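Local coordinates for luciferase-like enzymeAMP-CoA-ligase (Zophobas atratus, PDB 4W8O), which probably activates carboxylic acids with ATP and joins them to coenzyme A, as a luciferase-like enzyme of a nonluminescent beetle, at residues A[317-322]-A[340-345]; A[329-334]-A[415-420]; A[357-362]-A[366-371]; A[383-388]-A[401-406]. All coordinates share one frame; numbering follows the deposited sequence.

Interaction 1: A[317-322]-A[340-345]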
loop_
_atom_site.group_PDB
_atom_site.type_symbol
_atom_site.label_atom_id
_atom_site.label_comp_id
_atom_site.label_asym_id
_atom_site.label_seq_id
_atom_site.Cartn_x
_atom_site.Cartn_y
_atom_site.Cartn_z
ATOM N N GLN A 317 -18.518 3.577 9.796
ATOM C CA GLN A 317 -18.412 2.131 9.950
ATOM C C GLN A 317 -16.950 1.778 10.235
ATOM O O GLN A 317 -16.042 2.471 9.770
ATOM C CB GLN A 317 -18.879 1.422 8.678
ATOM C CG GLN A 317 -20.382 1.446 8.460
ATOM C CD GLN A 317 -20.774 0.999 7.058
ATOM O OE1 GLN A 317 -20.197 1.454 6.072
ATOM N NE2 GLN A 317 -21.758 0.106 6.964
ATOM N N VAL A 318 -16.729 0.716 11.007
ATOM C CA VAL A 318 -15.395 0.165 11.206
ATOM C C VAL A 318 -15.228 -1.050 10.298
ATOM O O VAL A 318 -15.990 -2.012 10.399
ATOM C CB VAL A 318 -15.153 -0.266 12.670
ATOM C CG1 VAL A 318 -13.784 -0.928 12.812
ATOM C CG2 VAL A 318 -15.266 0.922 13.617
ATOM N N LEU A 319 -14.228 -1.011 9.420
ATOM C CA LEU A 319 -14.017 -2.084 8.451
ATOM C C LEU A 319 -12.692 -2.789 8.707
ATOM O O LEU A 319 -11.624 -2.246 8.421
ATOM C CB LEU A 319 -14.055 -1.535 7.021
ATOM C CG LEU A 319 -15.375 -0.926 6.535
ATOM C CD1 LEU A 319 -15.246 -0.493 5.079
ATOM C CD2 LEU A 319 -16.544 -1.889 6.692
ATOM N N PHE A 320 -12.781 -4.002 9.252
ATOM C CA PHE A 320 -11.624 -4.834 9.517
ATOM C C PHE A 320 -11.396 -5.723 8.308
ATOM O O PHE A 320 -12.240 -6.555 7.996
ATOM C CB PHE A 320 -11.871 -5.689 10.768
ATOM C CG PHE A 320 -10.673 -6.486 11.216
ATOM C CD1 PHE A 320 -10.332 -7.677 10.586
ATOM C CD2 PHE A 320 -9.898 -6.058 12.280
ATOM C CE1 PHE A 320 -9.231 -8.408 11.002
ATOM C CE2 PHE A 320 -8.809 -6.790 12.703
ATOM C CZ PHE A 320 -8.475 -7.968 12.067
ATOM N N GLY A 321 -10.257 -5.545 7.639
ATOM C CA GLY A 321 -9.920 -6.308 6.438
ATOM C C GLY A 321 -8.725 -7.232 6.591
ATOM O O GLY A 321 -8.066 -7.271 7.646
ATOM N N TYR A 322 -8.451 -7.973 5.517
ATOM C CA TYR A 322 -7.372 -8.952 5.461
ATOM C C TYR A 322 -6.688 -8.879 4.100
ATOM O O TYR A 322 -7.346 -8.911 3.062
ATOM C CB TYR A 322 -7.959 -10.338 5.673
ATOM C CG TYR A 322 -7.055 -11.511 5.365
ATOM C CD1 TYR A 322 -5.831 -11.666 6.006
ATOM C CD2 TYR A 322 -7.464 -12.506 4.481
ATOM C CE1 TYR A 322 -5.018 -12.759 5.746
ATOM C CE2 TYR A 322 -6.657 -13.598 4.212
ATOM C CZ TYR A 322 -5.439 -13.721 4.846
ATOM O OH TYR A 322 -4.656 -14.815 4.580
ATOM N N HIS A 340 -25.639 -4.689 7.173
ATOM C CA HIS A 340 -26.273 -5.552 8.170
ATOM C C HIS A 340 -25.264 -6.442 8.900
ATOM O O HIS A 340 -25.276 -6.505 10.126
ATOM C CB HIS A 340 -27.373 -6.410 7.517
ATOM C CG HIS A 340 -27.270 -6.492 6.022
ATOM N ND1 HIS A 340 -28.048 -5.725 5.180
ATOM C CD2 HIS A 340 -26.460 -7.224 5.221
ATOM C CE1 HIS A 340 -27.736 -5.995 3.926
ATOM N NE2 HIS A 340 -26.773 -6.899 3.923
ATOM N N LEU A 341 -24.392 -7.110 8.146
ATOM C CA LEU A 341 -23.408 -8.035 8.730
ATOM C C LEU A 341 -22.309 -7.321 9.525
ATOM O O LEU A 341 -21.728 -7.897 10.448
ATOM C CB LEU A 341 -22.757 -8.907 7.648
ATOM C CG LEU A 341 -23.670 -9.739 6.741
ATOM C CD1 LEU A 341 -22.850 -10.777 5.984
ATOM C CD2 LEU A 341 -24.787 -10.403 7.532
ATOM N N ILE A 342 -22.035 -6.068 9.170
ATOM C CA ILE A 342 -21.022 -5.266 9.855
ATOM C C ILE A 342 -21.360 -5.045 11.344
ATOM O O ILE A 342 -20.457 -4.821 12.158
ATOM C CB ILE A 342 -20.787 -3.937 9.093
ATOM C CG1 ILE A 342 -20.043 -4.229 7.783
ATOM C CG2 ILE A 342 -19.988 -2.941 9.922
ATOM C CD1 ILE A 342 -20.165 -3.147 6.732
ATOM N N ASP A 343 -22.643 -5.146 11.698
ATOM C CA ASP A 343 -23.089 -5.021 13.096
ATOM C C ASP A 343 -23.454 -6.370 13.733
ATOM O O ASP A 343 -24.144 -6.402 14.749
ATOM C CB ASP A 343 -24.304 -4.094 13.174
ATOM C CG ASP A 343 -24.213 -2.932 12.208
ATOM O OD1 ASP A 343 -23.226 -2.171 12.279
ATOM O OD2 ASP A 343 -25.130 -2.784 11.374
ATOM N N THR A 344 -22.980 -7.472 13.153
ATOM C CA THR A 344 -23.409 -8.812 13.562
ATOM C C THR A 344 -22.252 -9.800 13.671
ATOM O O THR A 344 -22.049 -10.406 14.724
ATOM C CB THR A 344 -24.433 -9.397 12.560
ATOM O OG1 THR A 344 -25.525 -8.484 12.391
ATOM C CG2 THR A 344 -24.970 -10.750 13.041
ATOM N N LYS A 345 -21.506 -9.955 12.579
ATOM C CA LYS A 345 -20.564 -11.063 12.420
ATOM C C LYS A 345 -19.114 -10.678 12.752
ATOM O O LYS A 345 -18.228 -10.715 11.892
ATOM C CB LYS A 345 -20.680 -11.616 10.986
ATOM C CG LYS A 345 -20.521 -13.125 10.881
ATOM C CD LYS A 345 -21.470 -13.722 9.851
ATOM C CE LYS A 345 -22.345 -14.794 10.478
ATOM N NZ LYS A 345 -23.229 -15.444 9.478
#
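Ile-342 presses its delta methyl between the side chains of Gln-317 and Leu-319, and this small knot holds most of the contact. CD1 of Ile-342 lies 3.6 Å from NE2 of Gln-317, the isoleucine set roughly perpendicular to the glutamine chain, and 3.8 Å from CD2 of Leu-319. With CG1 anti to its own carbonyl carbon (chi1 -71°), Ile-342 sends CD1 toward the strand while CG2, the other branch, faces the strand backbone, 4.1 Å from O of Val-318. The amide nitrogen of Gln-317 touches the methyl while hydrogen-bonding to the carbonyl oxygen of Pro-335. Tyr-306 and Phe-333 also pack on Ile-342, which is buried.

Beyond Ile-342 the chain turns away from the strand toward solvent. Asp-343 and Thr-344 are exposed, and the turn is held by its own bonds: O of Leu-341 accepts from both Thr-344 N and Lys-345 N, and OG1 of Thr-344 reaches O of His-340 at 3.0 Å.

Strand 317-324 closes a beta-alpha-beta crossover (strand 293-297, helix 303-312, strand 317-324) of the kind that builds the alpha/beta sheets of adenylate-forming enzymes, and it leads through Gly-321 into the pocket occupied here by a polyethylene glycol molecule.

Interaction 2: A[329-334]-A[415-420]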
loop_
_atom_site.group_PDB
_atom_site.type_symbol
_atom_site.label_atom_id
_atom_site.label_comp_id
_atom_site.label_asym_id
_atom_site.label_seq_id
_atom_site.Cartn_x
_atom_site.Cartn_y
_atom_site.Cartn_z
ATOM N N LEU A 329 -5.765 -6.507 -1.038
ATOM C CA LEU A 329 -6.906 -6.783 -0.172
ATOM C C LEU A 329 -7.639 -8.060 -0.597
ATOM O O LEU A 329 -7.998 -8.214 -1.759
ATOM C CB LEU A 329 -7.854 -5.581 -0.197
ATOM C CG LEU A 329 -8.909 -5.435 0.893
ATOM C CD1 LEU A 329 -8.340 -5.639 2.283
ATOM C CD2 LEU A 329 -9.536 -4.052 0.775
ATOM N N LEU A 330 -7.842 -8.966 0.358
ATOM C CA LEU A 330 -8.405 -10.293 0.095
ATOM C C LEU A 330 -9.819 -10.463 0.629
ATOM O O LEU A 330 -10.657 -11.110 -0.006
ATOM C CB LEU A 330 -7.509 -11.369 0.709
ATOM C CG LEU A 330 -6.199 -11.611 -0.032
ATOM C CD1 LEU A 330 -5.391 -12.676 0.696
ATOM C CD2 LEU A 330 -6.467 -12.000 -1.487
ATOM N N SER A 331 -10.077 -9.928 1.815
ATOM C CA SER A 331 -11.433 -9.915 2.344
ATOM C C SER A 331 -11.698 -8.658 3.140
ATOM O O SER A 331 -10.799 -8.118 3.787
ATOM C CB SER A 331 -11.710 -11.168 3.180
ATOM O OG SER A 331 -10.841 -11.259 4.292
ATOM N N ILE A 332 -12.946 -8.207 3.067
ATOM C CA ILE A 332 -13.424 -6.999 3.740
ATOM C C ILE A 332 -14.941 -6.905 3.525
ATOM O O ILE A 332 -15.450 -7.409 2.530
ATOM C CB ILE A 332 -12.733 -5.729 3.190
ATOM C CG1 ILE A 332 -13.098 -4.499 4.024
ATOM C CG2 ILE A 332 -13.096 -5.506 1.731
ATOM C CD1 ILE A 332 -12.133 -3.342 3.858
ATOM N N PHE A 333 -15.664 -6.271 4.444
ATOM C CA PHE A 333 -17.103 -6.046 4.235
ATOM C C PHE A 333 -17.345 -4.823 3.350
ATOM O O PHE A 333 -16.724 -3.774 3.538
ATOM C CB PHE A 333 -17.843 -5.841 5.562
ATOM C CG PHE A 333 -18.112 -7.111 6.319
ATOM C CD1 PHE A 333 -18.810 -8.157 5.728
ATOM C CD2 PHE A 333 -17.701 -7.246 7.642
ATOM C CE1 PHE A 333 -19.074 -9.324 6.431
ATOM C CE2 PHE A 333 -17.961 -8.414 8.350
ATOM C CZ PHE A 333 -18.649 -9.454 7.741
ATOM N N HIS A 334 -18.247 -4.969 2.385
ATOM C CA HIS A 334 -18.718 -3.837 1.596
ATOM C C HIS A 334 -19.580 -2.913 2.483
ATOM O O HIS A 334 -20.486 -3.392 3.170
ATOM C CB HIS A 334 -19.529 -4.330 0.398
ATOM C CG HIS A 334 -19.787 -3.272 -0.626
ATOM N ND1 HIS A 334 -20.716 -2.275 -0.439
ATOM C CD2 HIS A 334 -19.227 -3.041 -1.836
ATOM C CE1 HIS A 334 -20.732 -1.483 -1.494
ATOM N NE2 HIS A 334 -19.833 -1.921 -2.355
ATOM N N GLY A 415 -20.327 -17.138 4.032
ATOM C CA GLY A 415 -19.102 -16.775 3.323
ATOM C C GLY A 415 -18.182 -15.772 4.014
ATOM O O GLY A 415 -17.234 -15.277 3.395
ATOM N N CYS A 416 -18.458 -15.451 5.279
ATOM C CA CYS A 416 -17.546 -14.627 6.083
ATOM C C CYS A 416 -16.255 -15.391 6.397
ATOM O O CYS A 416 -16.301 -16.568 6.754
ATOM C CB CYS A 416 -18.226 -14.180 7.374
ATOM S SG CYS A 416 -19.536 -12.974 7.093
ATOM N N VAL A 417 -15.115 -14.714 6.253
ATOM C CA VAL A 417 -13.805 -15.346 6.383
ATOM C C VAL A 417 -13.205 -15.120 7.782
ATOM O O VAL A 417 -13.353 -14.046 8.368
ATOM C CB VAL A 417 -12.839 -14.804 5.305
ATOM C CG1 VAL A 417 -11.463 -15.446 5.427
ATOM C CG2 VAL A 417 -13.414 -15.036 3.911
ATOM N N TYR A 418 -12.528 -16.143 8.302
ATOM C CA TYR A 418 -11.862 -16.076 9.611
ATOM C C TYR A 418 -10.456 -16.636 9.479
ATOM O O TYR A 418 -10.280 -17.778 9.054
ATOM C CB TYR A 418 -12.626 -16.892 10.659
ATOM C CG TYR A 418 -14.003 -16.359 10.975
ATOM C CD1 TYR A 418 -15.103 -16.712 10.199
ATOM C CD2 TYR A 418 -14.206 -15.501 12.055
ATOM C CE1 TYR A 418 -16.365 -16.217 10.486
ATOM C CE2 TYR A 418 -15.464 -15.006 12.349
ATOM C CZ TYR A 418 -16.538 -15.367 11.562
ATOM O OH TYR A 418 -17.786 -14.865 11.849
ATOM N N VAL A 419 -9.464 -15.823 9.833
ATOM C CA VAL A 419 -8.063 -16.241 9.838
ATOM C C VAL A 419 -7.688 -16.503 11.282
ATOM O O VAL A 419 -7.956 -15.672 12.150
ATOM C CB VAL A 419 -7.139 -15.148 9.253
ATOM C CG1 VAL A 419 -5.677 -15.586 9.303
ATOM C CG2 VAL A 419 -7.554 -14.809 7.827
ATOM N N ILE A 420 -7.078 -17.653 11.546
ATOM C CA ILE A 420 -6.800 -18.038 12.927
ATOM C C ILE A 420 -5.311 -18.126 13.276
ATOM O O ILE A 420 -4.931 -17.769 14.388
ATOM C CB ILE A 420 -7.582 -19.317 13.339
ATOM C CG1 ILE A 420 -7.149 -20.547 12.538
ATOM C CG2 ILE A 420 -9.079 -19.090 13.157
ATOM C CD1 ILE A 420 -7.966 -21.795 12.835
#
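Phe-333 and Cys-416 meet because each turns its side chain back beside its own backbone nitrogen, with chi1 at -78° for the phenylalanine and -70° for the cysteine. The ring then presents its rim to the sulfur: SG of Cys-416 lies 3.7 Å from CZ of Phe-333 and equally close to CE1, so it sits against the bond between these two carbons. Measured from the ring centroid, the sulfur is 4.8 Å away and 80° off the normal, which makes this an edge-on sulfur-aromatic contact. Leu-341 touches both partners and Ile-342 packs on the ring, binding the pair to helix 339-342.

A second, looser meeting joins Ser-331 and Val-417, both of which point their CB atoms at the opposing segment. OG of Ser-331 comes within 4.2 Å of CB of Val-417, an approach of van der Waals kind. The buried hydroxyl is satisfied by the carbonyl oxygen of Cys-349, a residue that also forms a backbone hydrogen bond with Val-417 and so links the two segments indirectly.

Leu-330 and Ser-331 together face Tyr-322, a classic beta bulge where strand 328-332 pairs with strand 317-324. From there the contact spans two sheets: strand 328-332 belongs to the mixed nine-stranded one, whereas strand 417-422 is an outermost strand of the antiparallel five-stranded one, with Leu-377 of strand 367-380 packing against Val-417.

Interaction 3: A[357-362]-A[366-371]; sequences LLKIVN and EEIVGP
Val-361 and Ile-368 pair near the turn of a beta hairpin formed by strands 357-362 and 367-380, which opens with a G1 beta bulge: Glu-366 and Glu-367 both face Asn-362, and Glu-366 adopts positive phi and psi.

Backbone hydrogen bonds set the antiparallel pairing. Val-369 N donates to O of Ile-360 at 3.0 Å, and Asn-362 N donates to O of Glu-367, also at 3.0 Å. At the bulge, O of Asn-362 receives weak bonds from Glu-366 N and Glu-367 N. Between these lies the non-hydrogen-bonded pair Val-361 and Ile-368, where CA of Ile-368 also brings its hydrogen to O of Ile-360 at 3.3 Å.

Apolar contacts flank the backbone. CG2 of Ile-360 packs on CG2 of Val-369 at 3.6 Å, and the extended chain of Lys-359 lays its CD against CG2 of Ile-368 at 4.1 Å.

The charged ends find partners elsewhere: Lys-359 forms a salt bridge with Asp-398 and a cation-pi contact with Phe-402, and Glu-366 pairs with Arg-378.

Beside Val-369 a water bridges the two segments, accepting from Ile-360 N at 2.9 Å and lying 3.0 Å from O of Val-369.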
loop_
_atom_site.group_PDB
_atom_site.type_symbol
_atom_site.label_atom_id
_atom_site.label_comp_id
_atom_site.label_asym_id
_atom_site.label_seq_id
_atom_site.Cartn_x
_atom_site.Cartn_y
_atom_site.Cartn_z
ATOM N N LEU A 357 -10.858 -14.983 -6.022
ATOM C CA LEU A 357 -11.264 -16.322 -5.585
ATOM C C LEU A 357 -10.541 -16.685 -4.284
ATOM O O LEU A 357 -9.345 -16.418 -4.143
ATOM C CB LEU A 357 -10.932 -17.365 -6.652
ATOM C CG LEU A 357 -11.495 -17.154 -8.058
ATOM C CD1 LEU A 357 -10.887 -18.178 -9.003
ATOM C CD2 LEU A 357 -13.011 -17.234 -8.076
ATOM N N LEU A 358 -11.264 -17.299 -3.347
ATOM C CA LEU A 358 -10.675 -17.763 -2.084
ATOM C C LEU A 358 -11.155 -19.168 -1.748
ATOM O O LEU A 358 -12.359 -19.448 -1.775
ATOM C CB LEU A 358 -11.022 -16.800 -0.943
ATOM C CG LEU A 358 -10.312 -17.066 0.391
ATOM C CD1 LEU A 358 -10.090 -15.762 1.130
ATOM C CD2 LEU A 358 -11.070 -18.048 1.281
ATOM N N LYS A 359 -10.213 -20.054 -1.447
ATOM C CA LYS A 359 -10.539 -21.414 -1.048
ATOM C C LYS A 359 -9.789 -21.805 0.219
ATOM O O LYS A 359 -8.736 -21.239 0.530
ATOM C CB LYS A 359 -10.243 -22.402 -2.187
ATOM C CG LYS A 359 -8.775 -22.530 -2.564
ATOM C CD LYS A 359 -8.574 -23.473 -3.743
ATOM C CE LYS A 359 -7.092 -23.733 -3.975
ATOM N NZ LYS A 359 -6.810 -24.638 -5.126
ATOM N N ILE A 360 -10.368 -22.750 0.954
ATOM C CA ILE A 360 -9.741 -23.357 2.129
ATOM C C ILE A 360 -9.381 -24.789 1.749
ATOM O O ILE A 360 -10.259 -25.549 1.339
ATOM C CB ILE A 360 -10.701 -23.418 3.336
ATOM C CG1 ILE A 360 -11.337 -22.055 3.616
ATOM C CG2 ILE A 360 -9.983 -23.946 4.575
ATOM C CD1 ILE A 360 -10.414 -21.045 4.238
ATOM N N VAL A 361 -8.108 -25.156 1.885
ATOM C CA VAL A 361 -7.638 -26.482 1.486
ATOM C C VAL A 361 -7.105 -27.275 2.671
ATOM O O VAL A 361 -6.287 -26.788 3.455
ATOM C CB VAL A 361 -6.542 -26.385 0.402
ATOM C CG1 VAL A 361 -5.930 -27.749 0.114
ATOM C CG2 VAL A 361 -7.125 -25.796 -0.871
ATOM N N ASN A 362 -7.586 -28.507 2.789
ATOM C CA ASN A 362 -7.021 -29.479 3.712
ATOM C C ASN A 362 -5.667 -29.955 3.173
ATOM O O ASN A 362 -5.623 -30.576 2.118
ATOM C CB ASN A 362 -7.991 -30.654 3.859
ATOM C CG ASN A 362 -7.349 -31.874 4.478
ATOM O OD1 ASN A 362 -6.370 -31.774 5.217
ATOM N ND2 ASN A 362 -7.895 -33.042 4.172
ATOM N N GLU A 366 -5.139 -32.608 0.252
ATOM C CA GLU A 366 -5.093 -31.448 -0.660
ATOM C C GLU A 366 -6.416 -31.289 -1.414
ATOM O O GLU A 366 -6.474 -31.450 -2.636
ATOM C CB GLU A 366 -3.913 -31.566 -1.638
ATOM C CG GLU A 366 -3.726 -30.366 -2.565
ATOM C CD GLU A 366 -2.701 -29.351 -2.084
ATOM O OE1 GLU A 366 -2.259 -28.539 -2.925
ATOM O OE2 GLU A 366 -2.340 -29.339 -0.887
ATOM N N GLU A 367 -7.474 -30.972 -0.674
ATOM C CA GLU A 367 -8.811 -30.868 -1.243
ATOM C C GLU A 367 -9.559 -29.714 -0.595
ATOM O O GLU A 367 -9.359 -29.447 0.588
ATOM C CB GLU A 367 -9.554 -32.174 -1.006
ATOM C CG GLU A 367 -10.550 -32.520 -2.098
ATOM C CD GLU A 367 -11.240 -33.843 -1.849
ATOM O OE1 GLU A 367 -12.019 -34.276 -2.722
ATOM O OE2 GLU A 367 -11.001 -34.452 -0.782
ATOM N N ILE A 368 -10.424 -29.037 -1.350
ATOM C CA ILE A 368 -11.115 -27.857 -0.805
ATOM C C ILE A 368 -12.250 -28.289 0.125
ATOM O O ILE A 368 -12.908 -29.296 -0.115
ATOM C CB ILE A 368 -11.588 -26.822 -1.882
ATOM C CG1 ILE A 368 -13.106 -26.867 -2.147
ATOM C CG2 ILE A 368 -10.756 -26.915 -3.165
ATOM C CD1 ILE A 368 -13.570 -27.952 -3.092
ATOM N N VAL A 369 -12.468 -27.524 1.188
ATOM C CA VAL A 369 -13.423 -27.914 2.219
ATOM C C VAL A 369 -14.588 -26.940 2.312
ATOM O O VAL A 369 -14.556 -25.838 1.752
ATOM C CB VAL A 369 -12.747 -28.069 3.604
ATOM C CG1 VAL A 369 -11.707 -29.183 3.565
ATOM C CG2 VAL A 369 -12.108 -26.762 4.071
ATOM N N GLY A 370 -15.620 -27.375 3.024
ATOM C CA GLY A 370 -16.824 -26.592 3.233
ATOM C C GLY A 370 -16.682 -25.614 4.371
ATOM O O GLY A 370 -15.582 -25.445 4.920
ATOM N N PRO A 371 -17.792 -24.950 4.733
ATOM C CA PRO A 371 -17.766 -23.971 5.817
ATOM C C PRO A 371 -17.547 -24.633 7.176
ATOM O O PRO A 371 -17.897 -25.799 7.352
ATOM C CB PRO A 371 -19.152 -23.321 5.739
ATOM C CG PRO A 371 -20.022 -24.356 5.107
ATOM C CD PRO A 371 -19.141 -25.116 4.160
HETATM O O HOH W 1 -12.921 -23.862 0.124
#

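Interaction 4: A[383-388]-A[401-406]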
loop_
_atom_site.group_PDB
_atom_site.type_symbol
_atom_site.label_atom_id
_atom_site.label_comp_id
_atom_site.label_asym_id
_atom_site.label_seq_id
_atom_site.Cartn_x
_atom_site.Cartn_y
_atom_site.Cartn_z
ATOM N N ALA A 383 -4.634 -9.492 -9.311
ATOM C CA ALA A 383 -3.811 -8.624 -8.459
ATOM C C ALA A 383 -2.598 -9.353 -7.886
ATOM O O ALA A 383 -1.828 -8.780 -7.128
ATOM C CB ALA A 383 -4.649 -8.068 -7.315
ATOM N N MET A 384 -2.440 -10.614 -8.248
ATOM C CA MET A 384 -1.377 -11.456 -7.723
ATOM C C MET A 384 -0.011 -11.021 -8.255
ATOM O O MET A 384 0.120 -10.637 -9.422
ATOM C CB MET A 384 -1.639 -12.898 -8.163
ATOM C CG MET A 384 -1.347 -13.957 -7.122
ATOM S SD MET A 384 -2.438 -15.385 -7.359
ATOM C CE MET A 384 -2.245 -15.694 -9.119
ATOM N N MET A 385 0.999 -11.103 -7.394
ATOM C CA MET A 385 2.397 -10.895 -7.793
ATOM C C MET A 385 2.784 -11.803 -8.954
ATOM O O MET A 385 2.280 -12.928 -9.065
ATOM C CB MET A 385 3.344 -11.159 -6.622
ATOM C CG MET A 385 3.363 -12.591 -6.106
ATOM S SD MET A 385 4.702 -12.881 -4.928
ATOM C CE MET A 385 4.462 -14.629 -4.619
ATOM N N THR A 386 3.686 -11.306 -9.797
ATOM C CA THR A 386 4.184 -12.074 -10.929
ATOM C C THR A 386 5.279 -13.060 -10.530
ATOM O O THR A 386 5.507 -14.022 -11.242
ATOM C CB THR A 386 4.731 -11.163 -12.050
ATOM O OG1 THR A 386 5.705 -10.264 -11.509
ATOM C CG2 THR A 386 3.620 -10.374 -12.666
ATOM N N GLY A 387 5.950 -12.825 -9.407
ATOM C CA GLY A 387 7.060 -13.680 -8.986
ATOM C C GLY A 387 8.043 -12.905 -8.138
ATOM O O GLY A 387 7.731 -11.796 -7.699
ATOM N N TYR A 388 9.215 -13.486 -7.885
ATOM C CA TYR A 388 10.277 -12.777 -7.164
ATOM C C TYR A 388 11.282 -12.205 -8.171
ATOM O O TYR A 388 11.437 -12.734 -9.267
ATOM C CB TYR A 388 10.990 -13.694 -6.154
ATOM C CG TYR A 388 10.163 -14.140 -4.943
ATOM C CD1 TYR A 388 9.160 -13.328 -4.397
ATOM C CD2 TYR A 388 10.421 -15.360 -4.319
ATOM C CE1 TYR A 388 8.431 -13.733 -3.283
ATOM C CE2 TYR A 388 9.700 -15.765 -3.198
ATOM C CZ TYR A 388 8.702 -14.951 -2.686
ATOM O OH TYR A 388 7.982 -15.356 -1.578
ATOM N N GLY A 401 -2.715 -22.665 -9.587
ATOM C CA GLY A 401 -2.252 -21.276 -9.678
ATOM C C GLY A 401 -2.744 -20.358 -8.567
ATOM O O GLY A 401 -2.730 -19.138 -8.729
ATOM N N PHE A 402 -3.187 -20.932 -7.443
ATOM C CA PHE A 402 -3.653 -20.133 -6.306
ATOM C C PHE A 402 -2.470 -19.810 -5.417
ATOM O O PHE A 402 -1.631 -20.670 -5.181
ATOM C CB PHE A 402 -4.673 -20.893 -5.462
ATOM C CG PHE A 402 -6.077 -20.884 -6.014
ATOM C CD1 PHE A 402 -6.374 -21.508 -7.221
ATOM C CD2 PHE A 402 -7.108 -20.286 -5.300
ATOM C CE1 PHE A 402 -7.674 -21.519 -7.716
ATOM C CE2 PHE A 402 -8.407 -20.290 -5.790
ATOM C CZ PHE A 402 -8.692 -20.904 -7.000
ATOM N N LEU A 403 -2.415 -18.576 -4.919
ATOM C CA LEU A 403 -1.400 -18.164 -3.945
ATOM C C LEU A 403 -1.696 -18.814 -2.596
ATOM O O LEU A 403 -2.813 -18.725 -2.091
ATOM C CB LEU A 403 -1.379 -16.638 -3.786
ATOM C CG LEU A 403 -0.463 -16.034 -2.703
ATOM C CD1 LEU A 403 1.009 -16.128 -3.098
ATOM C CD2 LEU A 403 -0.843 -14.585 -2.417
ATOM N N LYS A 404 -0.691 -19.456 -2.017
ATOM C CA LYS A 404 -0.797 -19.996 -0.662
ATOM C C LYS A 404 -0.532 -18.848 0.303
ATOM O O LYS A 404 0.553 -18.284 0.289
ATOM C CB LYS A 404 0.227 -21.110 -0.458
ATOM C CG LYS A 404 0.111 -22.253 -1.458
ATOM C CD LYS A 404 1.281 -23.207 -1.303
ATOM C CE LYS A 404 1.321 -24.236 -2.412
ATOM N NZ LYS A 404 2.667 -24.879 -2.485
ATOM N N THR A 405 -1.522 -18.476 1.114
ATOM C CA THR A 405 -1.379 -17.311 1.992
ATOM C C THR A 405 -0.490 -17.586 3.196
ATOM O O THR A 405 -0.043 -16.649 3.863
ATOM C CB THR A 405 -2.724 -16.824 2.555
ATOM O OG1 THR A 405 -3.303 -17.857 3.364
ATOM C CG2 THR A 405 -3.670 -16.411 1.436
ATOM N N GLY A 406 -0.259 -18.860 3.493
ATOM C CA GLY A 406 0.456 -19.241 4.705
ATOM C C GLY A 406 -0.377 -19.098 5.964
ATOM O O GLY A 406 0.152 -19.234 7.071
#
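The carbonyl oxygen of Gly-401 is met by two atoms of Met-384, the methyl CE at 3.5 Å and the sulfur SD at 4.0 Å. Both approaches are contacts of van der Waals kind, made possible by the bend at the end of the methionine chain (chi3 49°), which brings CE end-on to the carbonyl oxygen. Gly-401 itself has positive phi, a conformation that glycine accepts readily.

The same sulfur also rests on Leu-403: SD of Met-384 lies 3.9 Å from CB of Leu-403, and the two side chains run antiparallel. Met-385 reaches the same leucine by another route. Its chain runs extended beyond CG, and its CE lies 4.1 Å from CD1 of Leu-403, the methionine standing almost square to the leucine. Leucine CG stands anti to the backbone nitrogen (chi1 174°), which carries CD1 toward Met-385; CB itself meets Met-384. Thus one leucine is touched by two consecutive methionines, the leucine's contacts with both being apolar.

Around it, Leu-403 packs also on Met-324 and Glu-326, both lining the ligand pocket, and Met-385 on Ile-195 and His-197 of strand 194-198. Leu-403 forms a backbone hydrogen bond with Val-379. The contact thereby joins the antiparallel five-stranded sheet to the edge of the eight-stranded mixed sheet, beside the Thr-Gly-Asp signature (Thr-405 to Asp-407) of adenylate-forming enzymes, whose aspartate binds the nucleotide ribose in relatives.

Overall arrangement
Along the chain, interaction 1 crosses interaction 2, and interactions 3 and 4 follow each other inside the long loop that interaction 2 closes. Interactions 1 and 2 lie about 9 Å apart between centres and share the nine-stranded mixed sheet through neighbouring strands 317-324 and 328-332. Interactions 2, 3 and 4 all reach the five-stranded antiparallel sheet, 14 to 18 Å apart between centres, with Phe-402 packing on Lys-359 and Leu-357 between interactions 3 and 4. Tyr-322 and Leu-330 touch Thr-405, linking the first two to interaction 4. Interactions 2 and 4 join the antiparallel sheet to the two mixed sheets, while interaction 3 lies at its hairpin, consistent with the large domain of adenylate-forming enzymes.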